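Local coordinates for periplasmic solute binding protein (Candidatus liberibacter, PDB 4CL2) that probably captures manganese or zinc ions in the periplasm and delivers them for uptake, as a solute-binding protein of the ZnuA type, at residues 50-62 against 71-85. Numbering follows the deposited sequence.
With ACT (acetate ion), chain I; SO4 (sulfate ion), chain B.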
loop_
_atom_site.group_PDB
_atom_site.type_symbol
_atom_site.label_atom_id
_atom_site.label_comp_id
_atom_site.label_asym_id
_atom_site.label_seq_id
_atom_site.Cartn_x
_atom_site.Cartn_y
_atom_site.Cartn_z
ATOM N N LYS A 50 4.805 -4.357 -22.378
ATOM C CA LYS A 50 5.237 -3.412 -21.366
ATOM C C LYS A 50 6.545 -3.831 -20.730
ATOM O O LYS A 50 7.422 -3.027 -20.485
ATOM C CB LYS A 50 4.203 -3.249 -20.286
ATOM C CG LYS A 50 2.957 -2.545 -20.733
ATOM C CD LYS A 50 2.026 -2.318 -19.538
ATOM C CE LYS A 50 0.794 -1.611 -19.994
ATOM N NZ LYS A 50 -0.216 -1.319 -18.928
ATOM N N ILE A 51 6.655 -5.121 -20.459
ATOM C CA ILE A 51 7.870 -5.666 -19.867
ATOM C C ILE A 51 9.104 -5.518 -20.765
ATOM O O ILE A 51 10.196 -5.176 -20.281
ATOM C CB ILE A 51 7.580 -7.142 -19.370
ATOM C CG1 ILE A 51 6.567 -7.080 -18.213
ATOM C CG2 ILE A 51 8.906 -7.841 -18.967
ATOM C CD1 ILE A 51 6.041 -8.454 -17.820
ATOM N N GLN A 52 8.946 -5.811 -22.036
ATOM C CA GLN A 52 10.048 -5.670 -23.006
ATOM C C GLN A 52 10.504 -4.199 -23.160
ATOM O O GLN A 52 11.709 -3.906 -23.322
ATOM C CB GLN A 52 9.652 -6.189 -24.390
ATOM C CG GLN A 52 9.563 -7.703 -24.469
ATOM C CD GLN A 52 10.904 -8.323 -24.038
ATOM O OE1 GLN A 52 11.957 -8.032 -24.620
ATOM N NE2 GLN A 52 10.850 -9.233 -23.056
ATOM N N ASN A 53 9.524 -3.299 -23.126
ATOM C CA ASN A 53 9.808 -1.878 -23.288
ATOM C C ASN A 53 10.482 -1.249 -22.086
ATOM O O ASN A 53 11.175 -0.208 -22.257
ATOM C CB ASN A 53 8.541 -1.081 -23.574
ATOM C CG ASN A 53 7.965 -1.342 -24.942
ATOM O OD1 ASN A 53 6.753 -1.110 -25.173
ATOM N ND2 ASN A 53 8.760 -1.673 -25.848
ATOM N N ALA A 54 10.337 -1.825 -20.912
ATOM C CA ALA A 54 10.858 -1.227 -19.694
ATOM C C ALA A 54 12.391 -1.109 -19.723
ATOM O O ALA A 54 13.122 -2.067 -19.968
ATOM C CB ALA A 54 10.424 -2.039 -18.501
ATOM N N ASP A 55 12.850 0.096 -19.386
ATOM C CA ASP A 55 14.251 0.340 -19.075
ATOM C C ASP A 55 14.575 0.124 -17.591
ATOM O O ASP A 55 15.740 0.120 -17.217
ATOM C CB ASP A 55 14.591 1.798 -19.526
ATOM C CG ASP A 55 14.444 1.964 -20.990
ATOM O OD1 ASP A 55 15.113 1.219 -21.746
ATOM O OD2 ASP A 55 13.648 2.787 -21.430
ATOM N N LEU A 56 13.553 0.018 -16.756
ATOM C CA LEU A 56 13.646 -0.075 -15.281
ATOM C C LEU A 56 12.321 -0.671 -14.852
ATOM O O LEU A 56 11.252 -0.226 -15.401
ATOM C CB LEU A 56 13.857 1.310 -14.682
ATOM C CG LEU A 56 13.921 1.414 -13.178
ATOM C CD1 LEU A 56 15.075 0.635 -12.635
ATOM C CD2 LEU A 56 14.005 2.886 -12.801
ATOM N N ILE A 57 12.358 -1.645 -13.940
ATOM C CA ILE A 57 11.134 -2.247 -13.393
ATOM C C ILE A 57 11.127 -1.996 -11.888
ATOM O O ILE A 57 12.087 -2.315 -11.208
ATOM C CB ILE A 57 11.032 -3.724 -13.718
ATOM C CG1 ILE A 57 10.995 -3.914 -15.230
ATOM C CG2 ILE A 57 9.795 -4.307 -13.062
ATOM C CD1 ILE A 57 10.992 -5.362 -15.681
ATOM N N LEU A 58 10.057 -1.361 -11.408
ATOM C CA LEU A 58 9.936 -1.017 -9.996
ATOM C C LEU A 58 8.888 -1.927 -9.324
ATOM O O LEU A 58 7.707 -1.917 -9.677
ATOM C CB LEU A 58 9.522 0.421 -9.857
ATOM C CG LEU A 58 10.421 1.486 -10.460
ATOM C CD1 LEU A 58 9.742 2.861 -10.270
ATOM C CD2 LEU A 58 11.815 1.416 -9.815
ATOM N N CYS A 59 9.367 -2.748 -8.406
ATOM C CA CYS A 59 8.520 -3.729 -7.679
ATOM C C CYS A 59 8.413 -3.290 -6.210
ATOM O O CYS A 59 9.324 -2.680 -5.659
ATOM C CB CYS A 59 9.123 -5.134 -7.716
ATOM S SG CYS A 59 8.910 -5.886 -9.372
ATOM N N ASN A 60 7.341 -3.734 -5.572
ATOM C CA ASN A 60 7.167 -3.601 -4.142
ATOM C C ASN A 60 8.075 -4.473 -3.346
ATOM O O ASN A 60 8.594 -4.062 -2.261
ATOM C CB ASN A 60 5.745 -4.020 -3.759
ATOM C CG ASN A 60 5.366 -3.509 -2.358
ATOM O OD1 ASN A 60 5.133 -2.313 -2.176
ATOM N ND2 ASN A 60 5.240 -4.432 -1.424
ATOM N N GLY A 61 8.296 -5.677 -3.830
ATOM C CA GLY A 61 8.882 -6.726 -3.008
ATOM C C GLY A 61 7.958 -7.090 -1.888
ATOM O O GLY A 61 6.724 -6.925 -2.002
ATOM N N LEU A 62 8.527 -7.619 -0.796
ATOM C CA LEU A 62 7.750 -8.216 0.302
ATOM C C LEU A 62 6.734 -9.244 -0.239
ATOM O O LEU A 62 5.592 -9.307 0.195
ATOM C CB LEU A 62 7.108 -7.126 1.155
ATOM C CG LEU A 62 8.081 -6.084 1.692
ATOM C CD1 LEU A 62 7.313 -4.917 2.354
ATOM C CD2 LEU A 62 9.194 -6.580 2.617
ATOM N N TYR A 71 7.537 -13.584 -15.027
ATOM C CA TYR A 71 7.313 -12.909 -16.306
ATOM C C TYR A 71 8.346 -11.797 -16.525
ATOM O O TYR A 71 8.396 -11.238 -17.650
ATOM C CB TYR A 71 5.921 -12.295 -16.383
ATOM C CG TYR A 71 4.862 -13.345 -16.465
ATOM C CD1 TYR A 71 4.488 -13.917 -17.679
ATOM C CD2 TYR A 71 4.264 -13.813 -15.314
ATOM C CE1 TYR A 71 3.518 -14.890 -17.732
ATOM C CE2 TYR A 71 3.312 -14.803 -15.363
ATOM C CZ TYR A 71 2.954 -15.337 -16.555
ATOM O OH TYR A 71 2.006 -16.316 -16.569
ATOM N N PHE A 72 9.089 -11.432 -15.467
ATOM C CA PHE A 72 10.140 -10.417 -15.601
ATOM C C PHE A 72 11.412 -11.098 -16.030
ATOM O O PHE A 72 12.424 -11.066 -15.343
ATOM C CB PHE A 72 10.325 -9.557 -14.353
ATOM C CG PHE A 72 9.111 -8.811 -13.898
ATOM C CD1 PHE A 72 8.347 -8.000 -14.756
ATOM C CD2 PHE A 72 8.780 -8.785 -12.544
ATOM C CE1 PHE A 72 7.257 -7.325 -14.323
ATOM C CE2 PHE A 72 7.676 -8.068 -12.101
ATOM C CZ PHE A 72 6.911 -7.316 -12.948
ATOM N N THR A 73 11.387 -11.644 -17.247
ATOM C CA THR A 73 12.452 -12.391 -17.781
ATOM C C THR A 73 12.631 -12.040 -19.281
ATOM O O THR A 73 11.762 -11.389 -19.861
ATOM C CB THR A 73 12.153 -13.888 -17.602
ATOM O OG1 THR A 73 13.323 -14.626 -17.904
ATOM C CG2 THR A 73 11.098 -14.362 -18.491
ATOM N N ASN A 74 13.738 -12.485 -19.907
ATOM C CA ASN A 74 14.035 -12.091 -21.290
ATOM C C ASN A 74 14.013 -10.563 -21.460
ATOM O O ASN A 74 13.456 -10.039 -22.443
ATOM C CB ASN A 74 13.045 -12.801 -22.209
ATOM C CG ASN A 74 13.441 -12.769 -23.656
ATOM O OD1 ASN A 74 14.630 -12.731 -24.025
ATOM N ND2 ASN A 74 12.438 -12.893 -24.520
ATOM N N LEU A 75 14.512 -9.859 -20.442
ATOM C CA LEU A 75 14.424 -8.405 -20.355
ATOM C C LEU A 75 15.411 -7.686 -21.299
ATOM O O LEU A 75 16.383 -8.249 -21.736
ATOM C CB LEU A 75 14.662 -7.908 -18.941
ATOM C CG LEU A 75 13.761 -8.433 -17.800
ATOM C CD1 LEU A 75 14.195 -7.876 -16.441
ATOM C CD2 LEU A 75 12.318 -8.130 -18.122
ATOM N N LYS A 76 15.101 -6.430 -21.594
ATOM C CA LYS A 76 16.008 -5.563 -22.264
ATOM C C LYS A 76 17.381 -5.509 -21.537
ATOM O O LYS A 76 17.457 -5.430 -20.306
ATOM C CB LYS A 76 15.347 -4.160 -22.388
ATOM C CG LYS A 76 15.975 -3.310 -23.472
ATOM C CD LYS A 76 15.593 -1.849 -23.365
ATOM C CE LYS A 76 14.107 -1.668 -23.452
ATOM N NZ LYS A 76 13.780 -0.239 -23.787
ATOM N N LYS A 77 18.483 -5.581 -22.307
ATOM C CA LYS A 77 19.798 -5.453 -21.667
ATOM C C LYS A 77 19.915 -4.196 -20.877
ATOM O O LYS A 77 19.574 -3.120 -21.350
ATOM C CB LYS A 77 20.919 -5.469 -22.742
ATOM C CG LYS A 77 22.320 -5.310 -22.179
ATOM C CD LYS A 77 23.336 -5.082 -23.312
ATOM C CE LYS A 77 24.651 -4.461 -22.855
ATOM N NZ LYS A 77 25.754 -5.462 -22.826
ATOM N N GLY A 78 20.407 -4.306 -19.652
ATOM C CA GLY A 78 20.562 -3.150 -18.778
ATOM C C GLY A 78 19.392 -2.944 -17.840
ATOM O O GLY A 78 19.471 -2.111 -16.929
ATOM N N THR A 79 18.254 -3.576 -18.124
ATOM C CA THR A 79 17.064 -3.260 -17.342
ATOM C C THR A 79 17.111 -3.971 -15.997
ATOM O O THR A 79 17.140 -5.221 -15.949
ATOM C CB THR A 79 15.773 -3.684 -18.075
ATOM O OG1 THR A 79 15.589 -2.769 -19.163
ATOM C CG2 THR A 79 14.552 -3.602 -17.141
ATOM N N LYS A 80 17.081 -3.176 -14.941
ATOM C CA LYS A 80 17.156 -3.698 -13.570
ATOM C C LYS A 80 15.740 -3.791 -12.963
ATOM O O LYS A 80 14.871 -3.033 -13.348
ATOM C CB LYS A 80 17.997 -2.747 -12.748
ATOM C CG LYS A 80 19.466 -2.744 -13.195
ATOM C CD LYS A 80 20.324 -1.840 -12.330
ATOM C CE LYS A 80 21.800 -2.022 -12.718
ATOM N NZ LYS A 80 22.688 -1.150 -11.914
ATOM N N ILE A 81 15.571 -4.705 -12.021
ATOM C CA ILE A 81 14.375 -4.767 -11.174
ATOM C C ILE A 81 14.724 -4.185 -9.812
ATOM O O ILE A 81 15.672 -4.711 -9.144
ATOM C CB ILE A 81 13.868 -6.205 -11.042
ATOM C CG1 ILE A 81 13.639 -6.828 -12.401
ATOM C CG2 ILE A 81 12.653 -6.252 -10.152
ATOM C CD1 ILE A 81 13.395 -8.302 -12.415
ATOM N N ILE A 82 14.053 -3.114 -9.421
ATOM C CA ILE A 82 14.366 -2.387 -8.169
ATOM C C ILE A 82 13.232 -2.694 -7.200
ATOM O O ILE A 82 12.070 -2.649 -7.572
ATOM C CB ILE A 82 14.439 -0.877 -8.405
ATOM C CG1 ILE A 82 15.547 -0.507 -9.421
ATOM C CG2 ILE A 82 14.536 -0.063 -7.082
ATOM C CD1 ILE A 82 16.909 -0.859 -9.052
ATOM N N THR A 83 13.575 -3.018 -5.945
ATOM C CA THR A 83 12.620 -3.247 -4.885
ATOM C C THR A 83 12.530 -1.940 -4.109
ATOM O O THR A 83 13.495 -1.549 -3.405
ATOM C CB THR A 83 13.109 -4.391 -3.996
ATOM O OG1 THR A 83 13.119 -5.572 -4.829
ATOM C CG2 THR A 83 12.161 -4.605 -2.806
ATOM N N VAL A 84 11.380 -1.296 -4.193
ATOM C CA VAL A 84 11.219 0.017 -3.669
ATOM C C VAL A 84 10.938 0.079 -2.173
ATOM O O VAL A 84 10.918 1.166 -1.633
ATOM C CB VAL A 84 10.149 0.865 -4.426
ATOM C CG1 VAL A 84 10.430 0.865 -5.935
ATOM C CG2 VAL A 84 8.754 0.313 -4.163
ATOM N N THR A 85 10.825 -1.077 -1.511
ATOM C CA THR A 85 10.738 -1.196 -0.063
ATOM C C THR A 85 12.083 -1.477 0.613
ATOM O O THR A 85 12.124 -1.721 1.821
ATOM C CB THR A 85 9.743 -2.294 0.337
ATOM O OG1 THR A 85 10.174 -3.505 -0.293
ATOM C CG2 THR A 85 8.325 -1.944 -0.053
HETATM C C ACT I . 9.263 -13.885 -22.507
HETATM O O ACT I . 8.701 -14.983 -22.203
HETATM O OXT ACT I . 9.986 -13.827 -23.495
HETATM C CH3 ACT I . 9.144 -12.622 -21.698
HETATM S S SO4 B . -0.031 2.412 -18.489
HETATM O O1 SO4 B . -1.320 2.236 -17.797
HETATM O O2 SO4 B . -0.054 2.491 -19.970
HETATM O O3 SO4 B . 0.693 1.232 -18.216
HETATM O O4 SO4 B . 0.583 3.661 -18.029
HETATM O O HOH W 1 12.936 -4.944 -20.286
HETATM O O HOH W 2 11.629 1.164 -24.674
HETATM O O HOH W 3 17.568 -0.363 -15.412
#
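Ile57 lays CG2 over the centre of one face of the Phe72 ring, 12° off the normal, a CH-pi contact 4.2 Å from the ring centroid. With CG1 set beside its backbone N (chi1 -61°), the other branch of Ile57 runs past the ring and meets Leu75 tip to tip, CD1 to CD2. Ile51, from helix 45-53, crosses Phe72 at about a right angle and presses CG2 on Leu75 CD2 at 3.5 Å. At the CE2 end of the ring, on the same side of its plane as Ile57, Cys59 SG comes in obliquely, 3.7 Å from Phe72 CE2, and touches Ile81 CG2. On the other face of the sheet Leu56 CD1 packs tightly on Ile82 CG1 (3.4 Å), while Leu58 lies alongside Ile82, pointing the same way, beneath helix 12-22. Strands 56-59 and 80-83 run parallel, joined by four nearly straight bonds from Ile57 N to Lys80 O through Val84 N to Cys59 O. Lys76, bent at chi3 (-59°), brings NZ to Asp55 OD1 at 2.8 Å from above the carboxylate plane, a salt bridge, and bonds Asn53 O; Asp55 OD2 turns to Val6 N. Thr79 OG1 donates to Ala54 O, and Thr85 OG1 to Asn60 O at 2.6 Å, while the Asn60 amide is held by Tyr117, Pro105 O and Gly61 O. Strand 80-83 is an edge of the N-terminal lobe's four-stranded parallel sheet and 56-59 its inner neighbour, next to 6-9; just past the C-terminal end of 56-59, the Asn60 side chain comes to about 7 Å from that of the metal ligand His106.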